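Long-range contacts in ORF10 (Moritella marina, PDB 6RIW), which probably catalyses 3-oxoacyl-carrier-protein synthesis in polyunsaturated fatty acid production, this chain being the ketosynthase-chain length factor part of a larger multidomain synthase: residues T757-Y762 against S885-Q890; V761-D766 against K848-L853; V685-I690 against V749-S754. All blocks are in the same frame, centred on the assembly; numbering follows the deposited sequence.

Interaction 1 (T757-Y762 against S885-Q890)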
loop_
_atom_site.group_PDB
_atom_site.type_symbol
_atom_site.label_atom_id
_atom_site.label_comp_id
_atom_site.label_asym_id
_atom_site.label_seq_id
_atom_site.Cartn_x
_atom_site.Cartn_y
_atom_site.Cartn_z
ATOM N N THR A 757 -17.972 -27.339 4.427
ATOM C CA THR A 757 -18.427 -28.671 4.043
ATOM C C THR A 757 -17.609 -29.198 2.860
ATOM O O THR A 757 -16.997 -28.435 2.103
ATOM C CB THR A 757 -19.916 -28.668 3.698
ATOM O OG1 THR A 757 -20.166 -27.766 2.617
ATOM C CG2 THR A 757 -20.744 -28.224 4.899
ATOM N N ALA A 758 -17.604 -30.529 2.711
ATOM C CA ALA A 758 -16.694 -31.163 1.761
ATOM C C ALA A 758 -16.930 -30.673 0.337
ATOM O O ALA A 758 -15.971 -30.459 -0.412
ATOM C CB ALA A 758 -16.825 -32.688 1.839
ATOM N N GLU A 759 -18.185 -30.447 -0.047
ATOM C CA GLU A 759 -18.424 -30.096 -1.444
ATOM C C GLU A 759 -18.044 -28.656 -1.774
ATOM O O GLU A 759 -18.167 -28.270 -2.931
ATOM C CB GLU A 759 -19.887 -30.339 -1.829
ATOM C CG GLU A 759 -20.894 -29.389 -1.180
ATOM C CD GLU A 759 -21.091 -29.667 0.315
ATOM O OE1 GLU A 759 -20.724 -30.776 0.805
ATOM O OE2 GLU A 759 -21.605 -28.766 1.007
ATOM N N GLN A 760 -17.576 -27.873 -0.803
ATOM C CA GLN A 760 -17.094 -26.521 -1.058
ATOM C C GLN A 760 -15.624 -26.457 -1.440
ATOM O O GLN A 760 -15.192 -25.435 -1.973
ATOM C CB GLN A 760 -17.244 -25.657 0.195
ATOM C CG GLN A 760 -18.657 -25.487 0.695
ATOM C CD GLN A 760 -18.691 -24.439 1.763
ATOM O OE1 GLN A 760 -18.437 -24.724 2.940
ATOM N NE2 GLN A 760 -18.953 -23.197 1.357
ATOM N N VAL A 761 -14.835 -27.474 -1.112
ATOM C CA VAL A 761 -13.395 -27.312 -0.966
ATOM C C VAL A 761 -12.689 -27.655 -2.275
ATOM O O VAL A 761 -12.827 -28.767 -2.793
ATOM C CB VAL A 761 -12.860 -28.174 0.184
ATOM C CG1 VAL A 761 -11.357 -28.021 0.292
ATOM C CG2 VAL A 761 -13.550 -27.762 1.479
ATOM N N TYR A 762 -11.939 -26.689 -2.814
ATOM C CA TYR A 762 -11.019 -27.005 -3.901
ATOM C C TYR A 762 -9.836 -27.796 -3.375
ATOM O O TYR A 762 -9.558 -28.908 -3.835
ATOM C CB TYR A 762 -10.530 -25.729 -4.591
ATOM C CG TYR A 762 -11.531 -25.029 -5.492
ATOM C CD1 TYR A 762 -11.675 -25.404 -6.819
ATOM C CD2 TYR A 762 -12.307 -23.973 -5.013
ATOM C CE1 TYR A 762 -12.565 -24.750 -7.664
ATOM C CE2 TYR A 762 -13.198 -23.302 -5.843
ATOM C CZ TYR A 762 -13.317 -23.699 -7.176
ATOM O OH TYR A 762 -14.210 -23.052 -7.980
ATOM N N SER A 885 -8.568 -32.623 -1.339
ATOM C CA SER A 885 -9.671 -32.857 -0.419
ATOM C C SER A 885 -10.534 -34.007 -0.934
ATOM O O SER A 885 -10.276 -34.583 -2.002
ATOM C CB SER A 885 -10.496 -31.590 -0.251
ATOM O OG SER A 885 -11.244 -31.343 -1.420
ATOM N N ALA A 886 -11.600 -34.299 -0.175
ATOM C CA ALA A 886 -12.394 -35.504 -0.406
ATOM C C ALA A 886 -13.227 -35.414 -1.675
ATOM O O ALA A 886 -13.378 -36.415 -2.382
ATOM C CB ALA A 886 -13.304 -35.775 0.804
ATOM N N GLN A 887 -13.811 -34.245 -1.963
ATOM C CA GLN A 887 -14.722 -34.061 -3.081
ATOM C C GLN A 887 -14.212 -32.942 -3.975
ATOM O O GLN A 887 -13.483 -32.062 -3.518
ATOM C CB GLN A 887 -16.137 -33.656 -2.626
ATOM C CG GLN A 887 -16.761 -34.460 -1.508
ATOM C CD GLN A 887 -18.267 -34.178 -1.363
ATOM O OE1 GLN A 887 -18.901 -33.617 -2.270
ATOM N NE2 GLN A 887 -18.831 -34.523 -0.198
ATOM N N ALA A 888 -14.657 -32.946 -5.234
ATOM C CA ALA A 888 -14.465 -31.783 -6.091
ATOM C C ALA A 888 -15.417 -30.674 -5.664
ATOM O O ALA A 888 -16.544 -30.936 -5.234
ATOM C CB ALA A 888 -14.694 -32.144 -7.561
ATOM N N HIS A 889 -14.934 -29.431 -5.737
ATOM C CA HIS A 889 -15.748 -28.264 -5.435
ATOM C C HIS A 889 -16.974 -28.213 -6.331
ATOM O O HIS A 889 -16.877 -28.402 -7.541
ATOM C CB HIS A 889 -14.904 -26.995 -5.641
ATOM C CG HIS A 889 -15.693 -25.728 -5.688
ATOM N ND1 HIS A 889 -15.970 -24.988 -4.561
ATOM C CD2 HIS A 889 -16.175 -25.013 -6.736
ATOM C CE1 HIS A 889 -16.622 -23.888 -4.905
ATOM N NE2 HIS A 889 -16.768 -23.885 -6.218
ATOM N N GLN A 890 -18.125 -27.906 -5.738
ATOM C CA GLN A 890 -19.386 -27.842 -6.463
ATOM C C GLN A 890 -19.676 -26.396 -6.849
ATOM O O GLN A 890 -19.684 -25.507 -5.989
ATOM C CB GLN A 890 -20.519 -28.413 -5.610
ATOM C CG GLN A 890 -21.903 -28.306 -6.235
ATOM C CD GLN A 890 -22.882 -29.305 -5.618
ATOM O OE1 GLN A 890 -22.914 -29.487 -4.398
ATOM N NE2 GLN A 890 -23.678 -29.957 -6.460
HETATM O O HOH W 1 -13.712 -31.912 -0.252
HETATM O O HOH W 2 -19.639 -25.228 -3.237
#
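Gln760 and His889 bring their CA atoms to 4.9 Å where the loop between strands 741-752 and 763-772, with its 3-10 turn Ala758-Gln760, meets the loop following strand 876-884 in the second ketosynthase-like unit. Inside that turn the Glu759 carbonyl is bound directly: Gln890 N donates a hydrogen bond to Glu759 O at 2.8 Å. The imidazole of His889 serves the next carbonyl. His889 ND1 reaches Gln760 O at 2.7 Å along an almost straight N-H (171°), with the oxygen in the ring plane but the nitrogen well above the carbonyl plane. With CG anti to the backbone N (chi1 166°), the imidazole lies over one face of Tyr762 in an offset stack, the ring centres 3.9 Å apart and the planes 16° from parallel; His889 CB rests over the same ring. Beside Ser885, water 1 donates to Ala758 O at 2.7 Å and accepts from Ser885 OG and Gln887 N, and the Gln887 amide lies against Ala758 CB. Asp567 secures both stacked rings, one carboxylate oxygen bonding Tyr762 OH and the other His889 NE2. Gln760, Val761 and Tyr762 pack on strand 469-478, and Asp854 of helix 841-854 takes the His889 N-H.

Interaction 2 (V761-D766 against K848-L853)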
loop_
_atom_site.group_PDB
_atom_site.type_symbol
_atom_site.label_atom_id
_atom_site.label_comp_id
_atom_site.label_asym_id
_atom_site.label_seq_id
_atom_site.Cartn_x
_atom_site.Cartn_y
_atom_site.Cartn_z
ATOM N N VAL A 761 -14.835 -27.474 -1.112
ATOM C CA VAL A 761 -13.395 -27.312 -0.966
ATOM C C VAL A 761 -12.689 -27.655 -2.275
ATOM O O VAL A 761 -12.827 -28.767 -2.793
ATOM C CB VAL A 761 -12.860 -28.174 0.184
ATOM C CG1 VAL A 761 -11.357 -28.021 0.292
ATOM C CG2 VAL A 761 -13.550 -27.762 1.479
ATOM N N TYR A 762 -11.939 -26.689 -2.814
ATOM C CA TYR A 762 -11.019 -27.005 -3.901
ATOM C C TYR A 762 -9.836 -27.796 -3.375
ATOM O O TYR A 762 -9.558 -28.908 -3.835
ATOM C CB TYR A 762 -10.530 -25.729 -4.591
ATOM C CG TYR A 762 -11.531 -25.029 -5.492
ATOM C CD1 TYR A 762 -11.675 -25.404 -6.819
ATOM C CD2 TYR A 762 -12.307 -23.973 -5.013
ATOM C CE1 TYR A 762 -12.565 -24.750 -7.664
ATOM C CE2 TYR A 762 -13.198 -23.302 -5.843
ATOM C CZ TYR A 762 -13.317 -23.699 -7.176
ATOM O OH TYR A 762 -14.210 -23.052 -7.980
ATOM N N ALA A 763 -9.124 -27.222 -2.400
ATOM C CA ALA A 763 -7.917 -27.773 -1.806
ATOM C C ALA A 763 -7.737 -27.069 -0.470
ATOM O O ALA A 763 -8.384 -26.055 -0.203
ATOM C CB ALA A 763 -6.689 -27.549 -2.717
ATOM N N ARG A 764 -6.889 -27.629 0.382
ATOM C CA ARG A 764 -6.559 -27.012 1.655
ATOM C C ARG A 764 -5.154 -26.441 1.596
ATOM O O ARG A 764 -4.256 -27.058 1.022
ATOM C CB ARG A 764 -6.647 -28.024 2.795
ATOM C CG ARG A 764 -8.047 -28.132 3.321
ATOM C CD ARG A 764 -8.184 -29.166 4.424
ATOM N NE ARG A 764 -9.620 -29.312 4.611
ATOM C CZ ARG A 764 -10.364 -30.187 3.949
ATOM N NH1 ARG A 764 -11.672 -30.222 4.159
ATOM N NH2 ARG A 764 -9.789 -31.048 3.114
ATOM N N ILE A 765 -4.955 -25.280 2.217
ATOM C CA ILE A 765 -3.609 -24.787 2.500
ATOM C C ILE A 765 -3.213 -25.337 3.869
ATOM O O ILE A 765 -3.689 -24.876 4.911
ATOM C CB ILE A 765 -3.522 -23.258 2.460
ATOM C CG1 ILE A 765 -4.078 -22.730 1.139
ATOM C CG2 ILE A 765 -2.061 -22.851 2.616
ATOM C CD1 ILE A 765 -4.098 -21.170 1.013
ATOM N N ASP A 766 -2.321 -26.328 3.870
ATOM C CA ASP A 766 -1.946 -26.969 5.126
ATOM C C ASP A 766 -0.875 -26.187 5.875
ATOM O O ASP A 766 -0.780 -26.296 7.101
ATOM C CB ASP A 766 -1.454 -28.393 4.868
ATOM C CG ASP A 766 -2.597 -29.369 4.623
ATOM O OD1 ASP A 766 -3.727 -29.109 5.096
ATOM O OD2 ASP A 766 -2.366 -30.395 3.948
ATOM N N LYS A 848 -3.464 -22.303 -9.701
ATOM C CA LYS A 848 -3.056 -23.467 -10.493
ATOM C C LYS A 848 -3.029 -24.729 -9.631
ATOM O O LYS A 848 -3.561 -25.782 -10.016
ATOM C CB LYS A 848 -1.671 -23.261 -11.111
ATOM C CG LYS A 848 -1.098 -24.567 -11.706
ATOM C CD LYS A 848 0.338 -24.420 -12.229
ATOM C CE LYS A 848 1.004 -25.777 -12.502
ATOM N NZ LYS A 848 2.430 -25.621 -12.912
ATOM N N THR A 849 -2.368 -24.635 -8.479
ATOM C CA THR A 849 -2.186 -25.792 -7.606
ATOM C C THR A 849 -3.519 -26.272 -7.050
ATOM O O THR A 849 -3.797 -27.481 -7.031
ATOM C CB THR A 849 -1.225 -25.429 -6.477
ATOM O OG1 THR A 849 0.042 -25.038 -7.026
ATOM C CG2 THR A 849 -1.021 -26.597 -5.512
ATOM N N ALA A 850 -4.369 -25.338 -6.608
ATOM C CA ALA A 850 -5.686 -25.733 -6.101
ATOM C C ALA A 850 -6.539 -26.391 -7.184
ATOM O O ALA A 850 -7.255 -27.359 -6.904
ATOM C CB ALA A 850 -6.413 -24.524 -5.517
ATOM N N LEU A 851 -6.484 -25.887 -8.427
ATOM C CA LEU A 851 -7.262 -26.520 -9.499
ATOM C C LEU A 851 -6.767 -27.937 -9.773
ATOM O O LEU A 851 -7.577 -28.853 -9.968
ATOM C CB LEU A 851 -7.221 -25.672 -10.778
ATOM C CG LEU A 851 -7.978 -24.325 -10.828
ATOM C CD1 LEU A 851 -7.636 -23.523 -12.109
ATOM C CD2 LEU A 851 -9.508 -24.495 -10.715
ATOM N N LEU A 852 -5.443 -28.140 -9.786
ATOM C CA LEU A 852 -4.889 -29.471 -10.025
ATOM C C LEU A 852 -5.285 -30.442 -8.925
ATOM O O LEU A 852 -5.648 -31.587 -9.203
ATOM C CB LEU A 852 -3.364 -29.411 -10.106
ATOM C CG LEU A 852 -2.733 -28.780 -11.355
ATOM C CD1 LEU A 852 -1.211 -29.003 -11.326
ATOM C CD2 LEU A 852 -3.343 -29.338 -12.634
ATOM N N LEU A 853 -5.185 -30.010 -7.669
ATOM C CA LEU A 853 -5.594 -30.854 -6.550
ATOM C C LEU A 853 -7.097 -31.111 -6.530
ATOM O O LEU A 853 -7.527 -32.210 -6.152
ATOM C CB LEU A 853 -5.149 -30.217 -5.242
ATOM C CG LEU A 853 -3.638 -30.231 -5.038
ATOM C CD1 LEU A 853 -3.318 -29.272 -3.895
ATOM C CD2 LEU A 853 -3.119 -31.622 -4.740
#
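Leu853, which packs on Ala763 across the contact, is held in its helix by a 3.0 Å bond from Leu853 N to Thr849 O. No hydrogen bond passes between the segments, so the two segments meet by apolar side-chain packing, and the five residues involved are all buried. Ala763 stands at the centre. Its methyl points at the helix and settles between two residues one helical turn apart: Ala763 CB lies 4.1 Å from Ala850 CB, and it also comes within 4.0 Å of Ala850 CA, so that the methyl rests on the helix backbone itself. Leu853 CB and Leu853 CD1 both rest against Ala763 CB, each at 4.0 Å, with CG beside the backbone N (chi1 -69°) and chi2 at 166° setting CD1. The small side chains at Ala763 and Ala850 allow the two backbones to draw close, their CA atoms only 5.3 Å apart.

Tyr762 flanks this centre. Its CB stays 4.4 Å from Ala850 CB, while farther out along the ring Tyr762 CE1 meets Leu851 CD2 at 4.3 Å, a methyl that stands oblique to the aromatic plane. Met474 of strand 469-478 touches Tyr762, Ala850 and Leu851 alike, and Ile866 of strand 865-870 touches Leu853, so residues of two neighbouring strands join this apolar layer. Leu484 of helix 484-492 likewise touches Tyr762 and Leu851. A helix packed on a central sheet is the layered arrangement of the thiolase fold; here it belongs to the C-terminal half of the second ketosynthase-like unit, consistent with the chain length factor.

Interaction 3 (V685-I690 against V749-S754)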
loop_
_atom_site.group_PDB
_atom_site.type_symbol
_atom_site.label_atom_id
_atom_site.label_comp_id
_atom_site.label_asym_id
_atom_site.label_seq_id
_atom_site.Cartn_x
_atom_site.Cartn_y
_atom_site.Cartn_z
ATOM N N VAL A 685 -13.904 -13.234 12.694
ATOM C CA VAL A 685 -14.158 -13.152 11.267
ATOM C C VAL A 685 -14.544 -14.530 10.730
ATOM O O VAL A 685 -13.972 -15.556 11.120
ATOM C CB VAL A 685 -12.915 -12.566 10.571
ATOM C CG1 VAL A 685 -11.723 -13.535 10.659
ATOM C CG2 VAL A 685 -13.228 -12.190 9.152
ATOM N N GLU A 686 -15.553 -14.561 9.861
ATOM C CA GLU A 686 -16.106 -15.819 9.353
ATOM C C GLU A 686 -15.412 -16.321 8.090
ATOM O O GLU A 686 -15.387 -17.536 7.837
ATOM C CB GLU A 686 -17.595 -15.638 9.037
ATOM C CG GLU A 686 -18.442 -15.251 10.231
ATOM C CD GLU A 686 -19.801 -14.676 9.824
ATOM O OE1 GLU A 686 -20.375 -15.156 8.813
ATOM O OE2 GLU A 686 -20.285 -13.740 10.518
ATOM N N ALA A 687 -14.902 -15.415 7.261
ATOM C CA ALA A 687 -14.206 -15.793 6.031
ATOM C C ALA A 687 -13.269 -14.658 5.669
ATOM O O ALA A 687 -13.420 -13.533 6.156
ATOM C CB ALA A 687 -15.158 -16.061 4.858
ATOM N N VAL A 688 -12.307 -14.958 4.797
ATOM C CA VAL A 688 -11.376 -13.948 4.301
ATOM C C VAL A 688 -11.296 -14.080 2.791
ATOM O O VAL A 688 -11.085 -15.183 2.270
ATOM C CB VAL A 688 -9.973 -14.092 4.926
ATOM C CG1 VAL A 688 -8.988 -13.101 4.282
ATOM C CG2 VAL A 688 -10.022 -13.910 6.446
ATOM N N ILE A 689 -11.533 -12.975 2.092
ATOM C CA ILE A 689 -11.287 -12.905 0.657
ATOM C C ILE A 689 -9.851 -12.451 0.499
ATOM O O ILE A 689 -9.470 -11.408 1.045
ATOM C CB ILE A 689 -12.239 -11.915 -0.030
ATOM C CG1 ILE A 689 -13.695 -12.324 0.187
ATOM C CG2 ILE A 689 -11.908 -11.812 -1.507
ATOM C CD1 ILE A 689 -14.695 -11.433 -0.530
ATOM N N ILE A 690 -9.043 -13.220 -0.229
ATOM C CA ILE A 690 -7.700 -12.760 -0.590
ATOM C C ILE A 690 -7.706 -12.505 -2.087
ATOM O O ILE A 690 -7.830 -13.444 -2.875
ATOM C CB ILE A 690 -6.604 -13.759 -0.218
ATOM C CG1 ILE A 690 -6.679 -14.082 1.283
ATOM C CG2 ILE A 690 -5.227 -13.139 -0.600
ATOM C CD1 ILE A 690 -5.645 -15.112 1.740
ATOM N N VAL A 749 -11.353 -17.374 -1.708
ATOM C CA VAL A 749 -12.045 -17.266 -0.432
ATOM C C VAL A 749 -11.543 -18.408 0.427
ATOM O O VAL A 749 -11.519 -19.555 -0.031
ATOM C CB VAL A 749 -13.573 -17.349 -0.596
ATOM C CG1 VAL A 749 -14.240 -17.364 0.779
ATOM C CG2 VAL A 749 -14.114 -16.218 -1.480
ATOM N N VAL A 750 -11.130 -18.100 1.654
ATOM C CA VAL A 750 -10.644 -19.112 2.575
ATOM C C VAL A 750 -11.465 -19.063 3.863
ATOM O O VAL A 750 -11.915 -18.005 4.314
ATOM C CB VAL A 750 -9.130 -18.975 2.876
ATOM C CG1 VAL A 750 -8.295 -19.252 1.616
ATOM C CG2 VAL A 750 -8.783 -17.585 3.490
ATOM N N LYS A 751 -11.654 -20.235 4.457
ATOM C CA LYS A 751 -12.241 -20.403 5.779
ATOM C C LYS A 751 -11.429 -21.454 6.512
ATOM O O LYS A 751 -10.761 -22.277 5.872
ATOM C CB LYS A 751 -13.703 -20.868 5.690
ATOM C CG LYS A 751 -14.739 -19.772 5.409
ATOM C CD LYS A 751 -16.140 -20.413 5.520
ATOM C CE LYS A 751 -17.281 -19.429 5.446
ATOM N NZ LYS A 751 -18.576 -20.184 5.551
ATOM N N PRO A 752 -11.471 -21.475 7.847
ATOM C CA PRO A 752 -10.830 -22.577 8.581
ATOM C C PRO A 752 -11.409 -23.912 8.132
ATOM O O PRO A 752 -12.601 -24.018 7.838
ATOM C CB PRO A 752 -11.165 -22.284 10.051
ATOM C CG PRO A 752 -11.544 -20.848 10.092
ATOM C CD PRO A 752 -12.178 -20.553 8.753
ATOM N N SER A 753 -10.539 -24.928 8.039
ATOM C CA SER A 753 -10.993 -26.217 7.512
ATOM C C SER A 753 -12.153 -26.794 8.332
ATOM O O SER A 753 -13.022 -27.491 7.784
ATOM C CB SER A 753 -9.817 -27.198 7.470
ATOM O OG SER A 753 -10.276 -28.527 7.347
ATOM N N SER A 754 -12.208 -26.506 9.631
ATOM C CA SER A 754 -13.277 -27.082 10.443
ATOM C C SER A 754 -14.646 -26.466 10.173
ATOM O O SER A 754 -15.651 -27.032 10.626
ATOM C CB SER A 754 -12.940 -26.926 11.921
ATOM O OG SER A 754 -12.922 -25.549 12.240
#
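Val688 and Val750 face each other as the hydrogen-bonded pair of two antiparallel strands in the N-terminal half of the second ketosynthase-like unit, which has the thiolase-like fold. Val688 N bonds Val750 O at 3.1 Å, and Val750 N returns the bond to Val688 O at 3.0 Å. Side chains then sort onto two faces. On the face of the valine pair, Val750 places CG2 between its backbone N and carbonyl carbon, with CG1 at chi1 -66°; CG2 thereby leans across the gap, 4.0 Å from Val688 CB, and also meets Ile690 CD1 at 4.4 Å. On the other face Val749 spreads its two methyls: CG2 sits 4.3 Å from Ile689 CG1 in the non-hydrogen-bonded pair, while CG1 touches Ala687 CB. Lys751 is stretched out beyond CG, its aliphatic stem alongside the neighbouring strand; Lys751 CG packs 3.8 Å from Ala687 CB and passes 3.4 Å from Glu686 O, whereas the Glu686 carboxylate forms a salt bridge with Arg574. Strand 687-694 is bordered by strand 741-752 on one edge and by strand 576-581 on the other, with helix 668-682 set against Val688 and Ile690 through Phe680 and Cys672.

The three contacts follow one another on the same side of the chain's centre. Interaction 3 anchors strand 741-752, the loop leaving it enters interaction 1, and strand 763-772, which follows, carries the chain into interaction 2. Interactions 1 and 2 share Val761 and Tyr762, and their centres lie about 10 Å apart. The centre of interaction 3 is about 14 Å from each of the others. Arg764 of interaction 2 reaches both others: its NE makes a probable hydrogen bond to Ser753 OG of interaction 3 at 2.9 Å, and its NH2 packs 3.5 Å from Ser885 CB of interaction 1. The magnesium site at Met1 and Lys286 lies away from them.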